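Local coordinates for fucoxanthin chlorophyll a/c-binding protein Lhcq10 (PDB 6L4U), which probably harvests light for photosystem I in a diatom, as a membrane antenna protein that binds chlorophylls a and c and fucoxanthin, at residues Z[192-195]-Z[196-200]. Numbering follows the deposited sequence.
Sequences KGKT and EAQKA. With KC1 (Chlorophyll c1), chain B.
Glu-196 and Thr-195 meet where the loop runs into helix 196-223, a compact example of a loop carbonyl entering the hydrogen bonding of a first helical turn. The Glu-196 side chain turns away from the loop, only its CB lying against the Thr-195 carbonyl carbon, and Thr-195 OG1 stands 2.8 Å from Glu-196 N. A chi1 of -173° swings OG1 opposite the Thr-195 N and sets the methyl CG2 facing the first turn. There it comes near the Ala-197 methyl and, more closely, Gln-198, whose CB lies 3.7 Å from Thr-195 CG2. Gln-198 N donates to Thr-195 O (3.1 Å) from well above the carbonyl plane, whereas Lys-199 N, at 3.2 Å from Thr-195 O, lies closer to that plane, with a C=O...N angle of 154°. Both donors come from the same face, so one oxygen is shared by two bent N-H bonds of the opening turn. The Lys-199 side chain folds back along the loop: its CG passes the Lys-194 CB at 4.1 Å, and a bend at chi3 (-101°) lays CE 3.2 Å from Lys-194 O. Its other flank meets the carboxyl-bearing arm of chlorophyll c1, CB reaching O1A at 3.4 Å and CD lying on CBA and CGA. Cut back to an alanine here, Lys-199 would lose CG to NZ, which is likely to open a gap between the Lys-194 carbonyl and the chlorophyll arm, leaving CBA and CGA without their packing partner CD. Phe-167 N also hydrogen-bonds this pigment, while Lys-194 touches a fucoxanthin. Thr-195 occupies the N-cap position of helix 196-223, and this helix start borders a chlorophyll c1 pocket of a chlorophyll a/b-binding-family antenna.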
loop_
_atom_site.group_PDB
_atom_site.type_symbol
_atom_site.label_atom_id
_atom_site.label_comp_id
_atom_site.label_asym_id
_atom_site.label_seq_id
_atom_site.Cartn_x
_atom_site.Cartn_y
_atom_site.Cartn_z
ATOM N N LYS Z 192 91.453 -50.508 57.735
ATOM C CA LYS Z 192 91.053 -51.597 56.862
ATOM C C LYS Z 192 91.778 -52.873 57.301
ATOM O O LYS Z 192 92.931 -52.833 57.746
ATOM C CB LYS Z 192 91.339 -51.234 55.395
ATOM C CG LYS Z 192 92.817 -51.091 55.087
ATOM C CD LYS Z 192 93.228 -51.062 53.627
ATOM C CE LYS Z 192 93.992 -49.910 53.131
ATOM N NZ LYS Z 192 95.010 -49.251 53.954
ATOM N N GLY Z 193 91.081 -54.003 57.228
ATOM C CA GLY Z 193 91.568 -55.265 57.763
ATOM C C GLY Z 193 90.744 -55.789 58.917
ATOM O O GLY Z 193 90.854 -56.976 59.264
ATOM N N LYS Z 194 89.927 -54.931 59.522
ATOM C CA LYS Z 194 88.942 -55.318 60.523
ATOM C C LYS Z 194 87.895 -56.217 59.876
ATOM O O LYS Z 194 87.458 -55.965 58.752
ATOM C CB LYS Z 194 88.310 -54.032 61.083
ATOM C CG LYS Z 194 89.377 -53.155 61.728
ATOM C CD LYS Z 194 89.273 -52.987 63.221
ATOM C CE LYS Z 194 89.832 -51.683 63.703
ATOM N NZ LYS Z 194 89.781 -51.468 65.171
ATOM N N THR Z 195 87.505 -57.283 60.572
ATOM C CA THR Z 195 86.558 -58.218 59.983
ATOM C C THR Z 195 85.134 -57.655 60.052
ATOM O O THR Z 195 84.887 -56.613 60.667
ATOM C CB THR Z 195 86.641 -59.579 60.680
ATOM O OG1 THR Z 195 85.831 -60.530 59.978
ATOM C CG2 THR Z 195 86.158 -59.490 62.112
ATOM N N GLU Z 196 84.198 -58.352 59.375
ATOM C CA GLU Z 196 82.777 -57.983 59.419
ATOM C C GLU Z 196 82.208 -57.945 60.821
ATOM O O GLU Z 196 81.426 -57.048 61.151
ATOM C CB GLU Z 196 81.868 -58.967 58.695
ATOM C CG GLU Z 196 80.637 -58.523 57.876
ATOM C CD GLU Z 196 80.433 -57.073 57.500
ATOM O OE1 GLU Z 196 81.388 -56.476 56.988
ATOM O OE2 GLU Z 196 79.371 -56.488 57.814
ATOM N N ALA Z 197 82.517 -58.956 61.632
ATOM C CA ALA Z 197 82.001 -58.999 62.992
ATOM C C ALA Z 197 82.636 -57.933 63.870
ATOM O O ALA Z 197 82.097 -57.623 64.939
ATOM C CB ALA Z 197 82.223 -60.386 63.595
ATOM N N GLN Z 198 83.750 -57.347 63.429
ATOM C CA GLN Z 198 84.401 -56.325 64.223
ATOM C C GLN Z 198 83.758 -54.972 63.923
ATOM O O GLN Z 198 83.735 -54.088 64.784
ATOM C CB GLN Z 198 85.893 -56.291 63.882
ATOM C CG GLN Z 198 86.707 -57.059 64.911
ATOM C CD GLN Z 198 86.934 -56.398 66.228
ATOM O OE1 GLN Z 198 87.341 -55.245 66.319
ATOM N NE2 GLN Z 198 86.549 -57.108 67.283
ATOM N N LYS Z 199 83.216 -54.803 62.711
ATOM C CA LYS Z 199 82.550 -53.571 62.286
ATOM C C LYS Z 199 81.036 -53.637 62.397
ATOM O O LYS Z 199 80.397 -52.582 62.418
ATOM C CB LYS Z 199 82.908 -53.270 60.833
ATOM C CG LYS Z 199 84.362 -53.198 60.581
ATOM C CD LYS Z 199 84.676 -52.649 59.258
ATOM C CE LYS Z 199 84.984 -53.953 58.538
ATOM N NZ LYS Z 199 84.926 -53.988 57.071
ATOM N N ALA Z 200 80.446 -54.839 62.437
ATOM C CA ALA Z 200 79.023 -54.940 62.745
ATOM C C ALA Z 200 78.746 -54.505 64.175
ATOM O O ALA Z 200 77.700 -53.910 64.452
ATOM C CB ALA Z 200 78.517 -56.364 62.522
HETATM N NB KC1 B . 81.339 -44.443 64.538
HETATM N ND KC1 B . 81.003 -42.938 60.786
HETATM C C1A KC1 B . 81.466 -46.093 60.675
HETATM C C1B KC1 B . 81.621 -45.687 64.898
HETATM C C1C KC1 B . 80.889 -41.424 64.471
HETATM C C1D KC1 B . 80.732 -41.671 60.180
HETATM C C2A KC1 B . 81.753 -47.568 60.496
HETATM C C2B KC1 B . 81.739 -45.919 66.348
HETATM C C2C KC1 B . 80.967 -39.958 64.669
HETATM C C2D KC1 B . 80.543 -41.687 58.714
HETATM C C3A KC1 B . 81.926 -48.028 61.930
HETATM C C3B KC1 B . 81.486 -44.576 66.902
HETATM C C3C KC1 B . 80.867 -39.399 63.316
HETATM C C3D KC1 B . 80.724 -43.143 58.450
HETATM C C4A KC1 B . 81.701 -46.728 62.628
HETATM C C4B KC1 B . 81.248 -43.737 65.675
HETATM C C4C KC1 B . 80.774 -40.638 62.485
HETATM C C4D KC1 B . 80.956 -43.759 59.671
HETATM C CAA KC1 B . 83.089 -47.852 59.806
HETATM C CAB KC1 B . 81.502 -44.282 68.362
HETATM C CAC KC1 B . 80.931 -37.921 62.967
HETATM C CAD KC1 B . 80.746 -44.194 57.402
HETATM C CBA KC1 B . 83.256 -49.341 59.536
HETATM C CBB KC1 B . 81.384 -43.110 68.938
HETATM C CBC KC1 B . 79.687 -37.341 62.338
HETATM C CBD KC1 B . 81.032 -45.488 58.042
HETATM C CED KC1 B . 77.978 -47.807 58.091
HETATM C CGA KC1 B . 82.073 -49.910 58.785
HETATM C CGD KC1 B . 80.012 -46.515 57.670
HETATM C CHA KC1 B . 81.184 -45.202 59.498
HETATM C CHB KC1 B . 81.789 -46.785 63.948
HETATM C CHC KC1 B . 80.950 -42.295 65.663
HETATM C CHD KC1 B . 80.669 -40.475 61.019
HETATM C CMA KC1 B . 80.871 -49.040 62.334
HETATM C CMB KC1 B . 82.044 -47.195 67.068
HETATM C CMC KC1 B . 81.101 -39.176 65.939
HETATM C CMD KC1 B . 80.247 -40.650 57.668
HETATM N NA KC1 B . 81.441 -45.654 61.881
HETATM N NC KC1 B . 80.787 -41.811 63.184
HETATM O O1A KC1 B . 81.269 -50.644 59.339
HETATM O O1D KC1 B . 80.182 -47.196 56.672
HETATM O O2A KC1 B . 81.889 -49.605 57.376
HETATM O O2D KC1 B . 78.832 -46.741 58.474
HETATM O OBD KC1 B . 80.554 -44.022 56.146
HETATM MG MG KC1 B . 81.350 -43.718 62.630
#